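Local coordinates for protein aminopeptidase N (Francisella tularensis subsp. tularensis, PDB 5DLL) that probably trims intracellular peptides as a zinc-dependent M1-family aminopeptidase, releasing amino acids, preferably alanine, from their N termini, at residues 150-161 with 183-194; 219-227 with 238-246. All coordinates share one frame; numbering follows the deposited sequence.

Contact 1: 150-161 with 183-194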
loop_
_atom_site.group_PDB
_atom_site.type_symbol
_atom_site.label_atom_id
_atom_site.label_comp_id
_atom_site.label_asym_id
_atom_site.label_seq_id
_atom_site.Cartn_x
_atom_site.Cartn_y
_atom_site.Cartn_z
ATOM N N MET A 150 15.633 22.135 -4.599
ATOM C CA MET A 150 16.462 20.943 -4.732
ATOM C C MET A 150 17.918 21.331 -4.947
ATOM O O MET A 150 18.214 22.197 -5.769
ATOM C CB MET A 150 16.003 20.113 -5.926
ATOM C CG MET A 150 14.553 19.652 -5.872
ATOM S SD MET A 150 14.031 18.940 -7.444
ATOM C CE MET A 150 14.253 20.420 -8.431
ATOM N N ALA A 151 18.819 20.657 -4.234
ATOM C CA ALA A 151 20.230 21.022 -4.227
ATOM C C ALA A 151 21.149 19.805 -4.277
ATOM O O ALA A 151 20.760 18.704 -3.897
ATOM C CB ALA A 151 20.531 21.837 -2.988
ATOM N N ALA A 152 22.374 20.029 -4.749
ATOM C CA ALA A 152 23.416 19.005 -4.760
ATOM C C ALA A 152 24.092 18.922 -3.388
ATOM O O ALA A 152 24.642 19.908 -2.900
ATOM C CB ALA A 152 24.439 19.312 -5.840
ATOM N N PHE A 153 24.048 17.737 -2.779
ATOM C CA PHE A 153 24.507 17.543 -1.398
ATOM C C PHE A 153 25.893 16.904 -1.297
ATOM O O PHE A 153 26.108 15.810 -1.814
ATOM C CB PHE A 153 23.520 16.652 -0.633
ATOM C CG PHE A 153 22.325 17.385 -0.088
ATOM C CD1 PHE A 153 21.270 17.735 -0.918
ATOM C CD2 PHE A 153 22.244 17.701 1.261
ATOM C CE1 PHE A 153 20.159 18.395 -0.418
ATOM C CE2 PHE A 153 21.134 18.360 1.767
ATOM C CZ PHE A 153 20.090 18.708 0.929
ATOM N N THR A 154 26.814 17.590 -0.624
ATOM C CA THR A 154 28.050 16.974 -0.135
ATOM C C THR A 154 27.943 16.929 1.375
ATOM O O THR A 154 27.558 17.917 1.993
ATOM C CB THR A 154 29.300 17.791 -0.504
ATOM O OG1 THR A 154 29.271 18.113 -1.900
ATOM C CG2 THR A 154 30.575 17.009 -0.171
ATOM N N VAL A 155 28.286 15.791 1.969
ATOM C CA VAL A 155 28.033 15.555 3.390
ATOM C C VAL A 155 29.216 14.848 4.051
ATOM O O VAL A 155 29.505 13.706 3.716
ATOM C CB VAL A 155 26.761 14.681 3.581
ATOM C CG1 VAL A 155 26.532 14.346 5.053
ATOM C CG2 VAL A 155 25.533 15.359 2.978
ATOM N N LYS A 156 29.891 15.519 4.985
ATOM C CA LYS A 156 30.913 14.869 5.817
ATOM C C LYS A 156 30.295 14.415 7.138
ATOM O O LYS A 156 29.406 15.079 7.664
ATOM C CB LYS A 156 32.099 15.805 6.087
ATOM C CG LYS A 156 33.285 15.110 6.754
ATOM C CD LYS A 156 34.371 16.080 7.192
ATOM C CE LYS A 156 35.030 16.794 6.019
ATOM N NZ LYS A 156 36.300 17.455 6.428
ATOM N N ILE A 157 30.768 13.286 7.668
ATOM C CA ILE A 157 30.310 12.771 8.964
ATOM C C ILE A 157 31.509 12.414 9.837
ATOM O O ILE A 157 32.329 11.589 9.445
ATOM C CB ILE A 157 29.432 11.505 8.805
ATOM C CG1 ILE A 157 28.248 11.773 7.869
ATOM C CG2 ILE A 157 28.928 11.025 10.163
ATOM C CD1 ILE A 157 27.410 10.545 7.579
ATOM N N ILE A 158 31.595 13.020 11.022
ATOM C CA ILE A 158 32.659 12.721 11.989
ATOM C C ILE A 158 32.055 12.030 13.209
ATOM O O ILE A 158 31.028 12.465 13.713
ATOM C CB ILE A 158 33.394 14.006 12.422
ATOM C CG1 ILE A 158 33.954 14.734 11.192
ATOM C CG2 ILE A 158 34.517 13.678 13.395
ATOM C CD1 ILE A 158 34.496 16.118 11.472
ATOM N N ALA A 159 32.686 10.955 13.678
ATOM C CA ALA A 159 32.162 10.192 14.822
ATOM C C ALA A 159 33.193 9.241 15.441
ATOM O O ALA A 159 34.296 9.077 14.922
ATOM C CB ALA A 159 30.926 9.409 14.400
ATOM N N ASP A 160 32.810 8.620 16.554
ATOM C CA ASP A 160 33.643 7.633 17.236
ATOM C C ASP A 160 33.715 6.334 16.425
ATOM O O ASP A 160 32.700 5.863 15.916
ATOM C CB ASP A 160 33.068 7.355 18.633
ATOM C CG ASP A 160 33.980 6.489 19.490
ATOM O OD1 ASP A 160 35.183 6.808 19.604
ATOM O OD2 ASP A 160 33.488 5.493 20.062
ATOM N N LYS A 161 34.914 5.762 16.316
ATOM C CA LYS A 161 35.128 4.525 15.555
ATOM C C LYS A 161 34.563 3.297 16.250
ATOM O O LYS A 161 33.949 2.442 15.616
ATOM C CB LYS A 161 36.617 4.273 15.340
ATOM C CG LYS A 161 37.320 5.321 14.506
ATOM C CD LYS A 161 38.534 4.745 13.791
ATOM C CE LYS A 161 38.132 3.834 12.640
ATOM N NZ LYS A 161 39.274 3.545 11.732
ATOM N N GLN A 183 38.734 8.731 16.450
ATOM C CA GLN A 183 37.605 9.034 15.563
ATOM C C GLN A 183 37.921 8.773 14.089
ATOM O O GLN A 183 39.077 8.568 13.709
ATOM C CB GLN A 183 37.152 10.485 15.753
ATOM C CG GLN A 183 36.387 10.714 17.048
ATOM C CD GLN A 183 35.656 12.042 17.075
ATOM O OE1 GLN A 183 36.198 13.069 16.671
ATOM N NE2 GLN A 183 34.416 12.027 17.556
ATOM N N HIS A 184 36.870 8.773 13.272
ATOM C CA HIS A 184 36.994 8.623 11.825
ATOM C C HIS A 184 35.939 9.454 11.123
ATOM O O HIS A 184 34.995 9.930 11.755
ATOM C CB HIS A 184 36.900 7.149 11.402
ATOM C CG HIS A 184 35.522 6.562 11.489
ATOM N ND1 HIS A 184 35.033 5.685 10.545
ATOM C CD2 HIS A 184 34.535 6.716 12.404
ATOM C CE1 HIS A 184 33.806 5.325 10.875
ATOM N NE2 HIS A 184 33.479 5.937 11.998
ATOM N N PHE A 185 36.112 9.633 9.818
ATOM C CA PHE A 185 35.166 10.403 9.018
ATOM C C PHE A 185 34.879 9.741 7.678
ATOM O O PHE A 185 35.556 8.793 7.277
ATOM C CB PHE A 185 35.672 11.836 8.799
ATOM C CG PHE A 185 36.730 11.958 7.735
ATOM C CD1 PHE A 185 38.078 11.870 8.062
ATOM C CD2 PHE A 185 36.380 12.172 6.407
ATOM C CE1 PHE A 185 39.055 11.987 7.085
ATOM C CE2 PHE A 185 37.352 12.291 5.428
ATOM C CZ PHE A 185 38.692 12.198 5.766
ATOM N N ALA A 186 33.858 10.263 7.005
ATOM C CA ALA A 186 33.460 9.814 5.677
ATOM C C ALA A 186 32.753 10.959 4.954
ATOM O O ALA A 186 31.999 11.712 5.571
ATOM C CB ALA A 186 32.544 8.605 5.777
ATOM N N VAL A 187 33.006 11.095 3.657
ATOM C CA VAL A 187 32.367 12.125 2.855
ATOM C C VAL A 187 31.504 11.452 1.794
ATOM O O VAL A 187 31.988 10.604 1.040
ATOM C CB VAL A 187 33.401 13.054 2.190
ATOM C CG1 VAL A 187 32.709 14.252 1.547
ATOM C CG2 VAL A 187 34.427 13.523 3.213
ATOM N N TRP A 188 30.229 11.830 1.751
ATOM C CA TRP A 188 29.267 11.268 0.812
ATOM C C TRP A 188 28.763 12.354 -0.127
ATOM O O TRP A 188 28.080 13.286 0.304
ATOM C CB TRP A 188 28.087 10.665 1.571
ATOM C CG TRP A 188 28.450 9.472 2.390
ATOM C CD1 TRP A 188 28.906 9.464 3.677
ATOM C CD2 TRP A 188 28.388 8.106 1.976
ATOM N NE1 TRP A 188 29.135 8.173 4.087
ATOM C CE2 TRP A 188 28.825 7.320 3.060
ATOM C CE3 TRP A 188 28.010 7.472 0.790
ATOM C CZ2 TRP A 188 28.889 5.931 2.997
ATOM C CZ3 TRP A 188 28.075 6.093 0.725
ATOM C CH2 TRP A 188 28.511 5.335 1.823
ATOM N N LYS A 189 29.099 12.230 -1.406
ATOM C CA LYS A 189 28.632 13.168 -2.424
ATOM C C LYS A 189 27.476 12.572 -3.218
ATOM O O LYS A 189 27.527 11.415 -3.624
ATOM C CB LYS A 189 29.779 13.546 -3.367
ATOM C CG LYS A 189 29.389 14.525 -4.463
ATOM C CD LYS A 189 30.605 15.240 -5.033
ATOM C CE LYS A 189 30.288 15.926 -6.354
ATOM N NZ LYS A 189 29.093 16.813 -6.268
ATOM N N ASP A 190 26.435 13.373 -3.421
ATOM C CA ASP A 190 25.294 13.008 -4.258
ATOM C C ASP A 190 25.130 14.112 -5.310
ATOM O O ASP A 190 24.585 15.178 -5.013
ATOM C CB ASP A 190 24.025 12.865 -3.407
ATOM C CG ASP A 190 22.809 12.415 -4.214
ATOM O OD1 ASP A 190 22.840 12.463 -5.460
ATOM O OD2 ASP A 190 21.806 12.013 -3.591
ATOM N N PRO A 191 25.598 13.855 -6.543
ATOM C CA PRO A 191 25.686 14.890 -7.576
ATOM C C PRO A 191 24.361 15.373 -8.148
ATOM O O PRO A 191 24.341 16.411 -8.810
ATOM C CB PRO A 191 26.512 14.217 -8.681
ATOM C CG PRO A 191 26.279 12.761 -8.502
ATOM C CD PRO A 191 26.060 12.541 -7.033
ATOM N N PHE A 192 23.274 14.643 -7.905
ATOM C CA PHE A 192 21.970 14.997 -8.472
ATOM C C PHE A 192 21.173 15.834 -7.488
ATOM O O PHE A 192 21.043 15.469 -6.318
ATOM C CB PHE A 192 21.173 13.743 -8.864
ATOM C CG PHE A 192 21.960 12.763 -9.695
ATOM C CD1 PHE A 192 22.158 12.984 -11.053
ATOM C CD2 PHE A 192 22.526 11.631 -9.112
ATOM C CE1 PHE A 192 22.896 12.090 -11.813
ATOM C CE2 PHE A 192 23.265 10.740 -9.868
ATOM C CZ PHE A 192 23.448 10.967 -11.220
ATOM N N LYS A 193 20.647 16.953 -7.983
ATOM C CA LYS A 193 19.775 17.831 -7.206
ATOM C C LYS A 193 18.603 17.051 -6.590
ATOM O O LYS A 193 17.935 16.279 -7.279
ATOM C CB LYS A 193 19.228 18.955 -8.092
ATOM C CG LYS A 193 20.273 19.957 -8.562
ATOM C CD LYS A 193 19.764 20.800 -9.726
ATOM C CE LYS A 193 18.737 21.842 -9.296
ATOM N NZ LYS A 193 19.316 22.922 -8.442
ATOM N N LYS A 194 18.373 17.244 -5.290
ATOM C CA LYS A 194 17.240 16.631 -4.601
ATOM C C LYS A 194 16.681 17.552 -3.528
ATOM O O LYS A 194 17.413 18.378 -2.978
ATOM C CB LYS A 194 17.640 15.295 -3.967
ATOM C CG LYS A 194 18.600 15.382 -2.785
ATOM C CD LYS A 194 18.754 14.018 -2.127
ATOM C CE LYS A 194 19.662 14.052 -0.905
ATOM N NZ LYS A 194 21.102 13.896 -1.258
#

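Contact 2: 219-227 with 238-246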
loop_
_atom_site.group_PDB
_atom_site.type_symbol
_atom_site.label_atom_id
_atom_site.label_comp_id
_atom_site.label_asym_id
_atom_site.label_seq_id
_atom_site.Cartn_x
_atom_site.Cartn_y
_atom_site.Cartn_z
ATOM N N ARG A 219 28.036 -0.573 -15.800
ATOM C CA ARG A 219 28.654 -0.000 -14.605
ATOM C C ARG A 219 28.414 -0.894 -13.396
ATOM O O ARG A 219 27.350 -1.497 -13.263
ATOM C CB ARG A 219 28.122 1.404 -14.317
ATOM C CG ARG A 219 29.158 2.310 -13.664
ATOM C CD ARG A 219 28.539 3.463 -12.886
ATOM N NE ARG A 219 27.264 3.903 -13.456
ATOM C CZ ARG A 219 26.070 3.775 -12.874
ATOM N NH1 ARG A 219 25.939 3.227 -11.669
ATOM N NH2 ARG A 219 24.989 4.213 -13.506
ATOM N N LYS A 220 29.409 -0.959 -12.515
ATOM C CA LYS A 220 29.358 -1.795 -11.320
ATOM C C LYS A 220 28.790 -1.014 -10.133
ATOM O O LYS A 220 29.382 -0.032 -9.679
ATOM C CB LYS A 220 30.761 -2.294 -10.991
ATOM C CG LYS A 220 30.817 -3.357 -9.907
ATOM C CD LYS A 220 32.254 -3.729 -9.563
ATOM C CE LYS A 220 33.019 -2.547 -8.984
ATOM N NZ LYS A 220 34.289 -2.960 -8.334
ATOM N N VAL A 221 27.637 -1.465 -9.638
ATOM C CA VAL A 221 26.928 -0.807 -8.541
ATOM C C VAL A 221 27.049 -1.639 -7.264
ATOM O O VAL A 221 26.622 -2.792 -7.226
ATOM C CB VAL A 221 25.433 -0.615 -8.884
ATOM C CG1 VAL A 221 24.669 -0.047 -7.695
ATOM C CG2 VAL A 221 25.274 0.296 -10.095
ATOM N N SER A 222 27.619 -1.052 -6.215
ATOM C CA SER A 222 27.729 -1.735 -4.930
ATOM C C SER A 222 26.378 -1.714 -4.204
ATOM O O SER A 222 25.782 -0.653 -4.012
ATOM C CB SER A 222 28.816 -1.092 -4.066
ATOM O OG SER A 222 29.085 -1.885 -2.923
ATOM N N LEU A 223 25.893 -2.898 -3.835
ATOM C CA LEU A 223 24.659 -3.038 -3.063
ATOM C C LEU A 223 25.027 -3.372 -1.618
ATOM O O LEU A 223 25.921 -4.187 -1.375
ATOM C CB LEU A 223 23.765 -4.129 -3.661
ATOM C CG LEU A 223 23.445 -4.021 -5.158
ATOM C CD1 LEU A 223 22.442 -5.092 -5.565
ATOM C CD2 LEU A 223 22.913 -2.644 -5.529
ATOM N N GLU A 224 24.351 -2.730 -0.664
ATOM C CA GLU A 224 24.718 -2.850 0.743
ATOM C C GLU A 224 23.500 -2.776 1.658
ATOM O O GLU A 224 22.948 -1.702 1.876
ATOM C CB GLU A 224 25.716 -1.749 1.123
ATOM C CG GLU A 224 26.936 -1.653 0.213
ATOM C CD GLU A 224 27.974 -0.657 0.696
ATOM O OE1 GLU A 224 27.629 0.245 1.496
ATOM O OE2 GLU A 224 29.140 -0.777 0.266
ATOM N N ILE A 225 23.084 -3.923 2.187
ATOM C CA ILE A 225 22.056 -3.961 3.225
ATOM C C ILE A 225 22.742 -3.968 4.590
ATOM O O ILE A 225 23.634 -4.782 4.831
ATOM C CB ILE A 225 21.140 -5.196 3.088
ATOM C CG1 ILE A 225 20.340 -5.113 1.785
ATOM C CG2 ILE A 225 20.193 -5.299 4.279
ATOM C CD1 ILE A 225 19.465 -6.318 1.512
ATOM N N TYR A 226 22.320 -3.055 5.466
ATOM C CA TYR A 226 22.871 -2.924 6.814
ATOM C C TYR A 226 21.798 -3.195 7.867
ATOM O O TYR A 226 20.689 -2.663 7.793
ATOM C CB TYR A 226 23.423 -1.515 7.026
ATOM C CG TYR A 226 24.705 -1.224 6.279
ATOM C CD1 TYR A 226 25.940 -1.569 6.820
ATOM C CD2 TYR A 226 24.684 -0.591 5.041
ATOM C CE1 TYR A 226 27.119 -1.301 6.144
ATOM C CE2 TYR A 226 25.859 -0.320 4.354
ATOM C CZ TYR A 226 27.075 -0.677 4.909
ATOM O OH TYR A 226 28.247 -0.410 4.233
ATOM N N ALA A 227 22.141 -4.021 8.851
ATOM C CA ALA A 227 21.251 -4.311 9.976
ATOM C C ALA A 227 22.052 -4.888 11.140
ATOM O O ALA A 227 23.231 -5.201 10.996
ATOM C CB ALA A 227 20.158 -5.281 9.555
ATOM N N ALA A 238 15.726 -9.886 0.570
ATOM C CA ALA A 238 15.644 -8.464 0.226
ATOM C C ALA A 238 16.686 -8.070 -0.818
ATOM O O ALA A 238 16.385 -7.333 -1.755
ATOM C CB ALA A 238 15.809 -7.614 1.472
ATOM N N MET A 239 17.913 -8.558 -0.651
ATOM C CA MET A 239 18.976 -8.309 -1.622
ATOM C C MET A 239 18.540 -8.764 -3.005
ATOM O O MET A 239 18.780 -8.074 -3.995
ATOM C CB MET A 239 20.263 -9.037 -1.219
ATOM C CG MET A 239 21.434 -8.819 -2.174
ATOM S SD MET A 239 21.892 -7.084 -2.390
ATOM C CE MET A 239 23.002 -6.872 -1.001
ATOM N N GLN A 240 17.893 -9.925 -3.063
ATOM C CA GLN A 240 17.354 -10.436 -4.318
ATOM C C GLN A 240 16.269 -9.517 -4.878
ATOM O O GLN A 240 16.232 -9.270 -6.081
ATOM C CB GLN A 240 16.806 -11.857 -4.144
ATOM C CG GLN A 240 16.619 -12.606 -5.453
ATOM C CD GLN A 240 17.887 -12.632 -6.290
ATOM O OE1 GLN A 240 18.950 -13.045 -5.820
ATOM N NE2 GLN A 240 17.782 -12.171 -7.534
ATOM N N ALA A 241 15.398 -9.012 -4.005
ATOM C CA ALA A 241 14.360 -8.053 -4.402
ATOM C C ALA A 241 14.944 -6.769 -4.993
ATOM O O ALA A 241 14.325 -6.150 -5.860
ATOM C CB ALA A 241 13.455 -7.725 -3.226
ATOM N N VAL A 242 16.131 -6.379 -4.532
ATOM C CA VAL A 242 16.834 -5.217 -5.085
ATOM C C VAL A 242 17.302 -5.492 -6.518
ATOM O O VAL A 242 17.199 -4.628 -7.394
ATOM C CB VAL A 242 18.040 -4.817 -4.207
ATOM C CG1 VAL A 242 18.868 -3.721 -4.869
ATOM C CG2 VAL A 242 17.568 -4.362 -2.834
ATOM N N LYS A 243 17.816 -6.695 -6.751
ATOM C CA LYS A 243 18.268 -7.092 -8.088
ATOM C C LYS A 243 17.101 -7.228 -9.065
ATOM O O LYS A 243 17.190 -6.792 -10.212
ATOM C CB LYS A 243 19.037 -8.410 -8.015
ATOM C CG LYS A 243 20.333 -8.326 -7.221
ATOM C CD LYS A 243 20.991 -9.690 -7.114
ATOM C CE LYS A 243 22.359 -9.596 -6.460
ATOM N NZ LYS A 243 22.800 -10.918 -5.939
ATOM N N ASP A 244 16.012 -7.833 -8.602
ATOM C CA ASP A 244 14.780 -7.952 -9.390
ATOM C C ASP A 244 14.221 -6.570 -9.739
ATOM O O ASP A 244 13.749 -6.350 -10.853
ATOM C CB ASP A 244 13.703 -8.735 -8.621
ATOM C CG ASP A 244 14.161 -10.133 -8.187
ATOM O OD1 ASP A 244 14.985 -10.770 -8.890
ATOM O OD2 ASP A 244 13.676 -10.595 -7.128
ATOM N N SER A 245 14.272 -5.654 -8.771
ATOM C CA SER A 245 13.785 -4.286 -8.949
ATOM C C SER A 245 14.597 -3.527 -9.984
ATOM O O SER A 245 14.039 -2.893 -10.877
ATOM C CB SER A 245 13.851 -3.519 -7.628
ATOM O OG SER A 245 13.118 -4.178 -6.615
ATOM N N MET A 246 15.917 -3.585 -9.837
ATOM C CA MET A 246 16.836 -2.862 -10.709
ATOM C C MET A 246 16.712 -3.319 -12.158
ATOM O O MET A 246 16.642 -2.493 -13.072
ATOM C CB MET A 246 18.278 -3.043 -10.226
ATOM C CG MET A 246 18.718 -2.049 -9.164
ATOM S SD MET A 246 20.340 -2.428 -8.474
ATOM C CE MET A 246 20.909 -0.790 -8.033
#

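Contact 1: 150-161 with 183-194
Phe153 and Asp190, Val155 and Trp188, Ile157 and Ala186, and Ala159 and His184 face each other as hydrogen-bonded pairs of antiparallel strands 150-160 and 183-191. Trp188 N reaches Val155 O at 2.8 Å, whereas the bond from Phe153 N to Asp190 O is weak. Beyond it the register slips by two residues in a beta bulge, and Ala151 pairs with Lys194 after the corner at Phe192. Among the charged groups, Lys194 sets out between its backbone N and carbonyl carbon (chi1 69°) and crosses Phe153 at about a right angle; its NZ lies 3.7 Å from Phe153 CB and forms a salt bridge with Asp190 OD2 at 3.1 Å, approaching that oxygen from above the carboxylate plane. Lys193 NZ donates to Met150 O at 3.0 Å. Apolar contacts mark both faces: Thr154 CG2 meets Val187 CG1 at 3.9 Å on one, and Ile157 CD1 approaches Trp188 CD1 at 4.3 Å on the other, where Trp188 NE1 is hydrogen-bonded to Ile167 O. With strand 26-36 parallel to 150-160 and strand 172-179 antiparallel to 183-191, this pairing lies inside the large mixed sheet of the M1 N-terminal beta domain.

Contact 2: 219-227 with 238-246
Leu223 makes the largest share of the contact between strand 220-227 and segment 238-246. Its CB rests 3.7 Å from Met239 SD, its CD1 meets Val242 CG1 tip to tip at 3.9 Å, and its CD2 lies 3.7 Å from Met246 CE, the two side chains sliding past each other in opposite directions. The same Met246 methyl touches Val221 CG1 at 3.8 Å, so one methionine end bridges two residues on the same side of the strand. Further along, Ile225 sends CD1 over the start of the segment, 3.5 Å from Met239 N and 3.9 Å from Ala238 CB. Met239 leaves the helix with CG anti to its N (chi1 -179°), then folds at chi2 and chi3; these bends carry the sulfur across Leu223 obliquely. The side-chain contacts are apolar, and the N-to-C directions of the two short segments make an angle of 147°, as the first strand and helix of a beta-alpha-beta unit whose second strand, 261-267, lies parallel beside 220-227. Phe262 and Ile264 of that strand touch Val242, and Phe262 also touches Leu223, extending the buried layer. At its margin Lys243 passes Leu223 with its aliphatic stem, while its ammonium forms a salt bridge with Asp211 of strand 207-214. On the other side of the sheet Tyr226 OH donates to Glu224 OE1 at 2.9 Å, from above the carboxylate plane. Val307 and Tyr311 of helix 297-312 reach Val242 and Met246 respectively; that helix also carries the zinc ligand His309, whose side chain is about 11 Å from that of Val242.

From the N terminus, strand 150-160 comes first; the chain then passes through strands 166-169 and 172-179 before strand 183-191 returns and contact 1 closes the excursion within the N-terminal beta domain. After strands 201-204 and 207-214, contact 2 opens at strand 220-227 and closes a loop about half as long when helix 236-253 packs back on it. The two are in series, neither nested nor crossed. Contact 1 joins neighbouring strands of one sheet, whereas contact 2 fixes a helix to a different sheet, beside the zinc-binding helix. Their centres lie about 21 Å apart, and their nearest atoms approach to about 5 Å without touching.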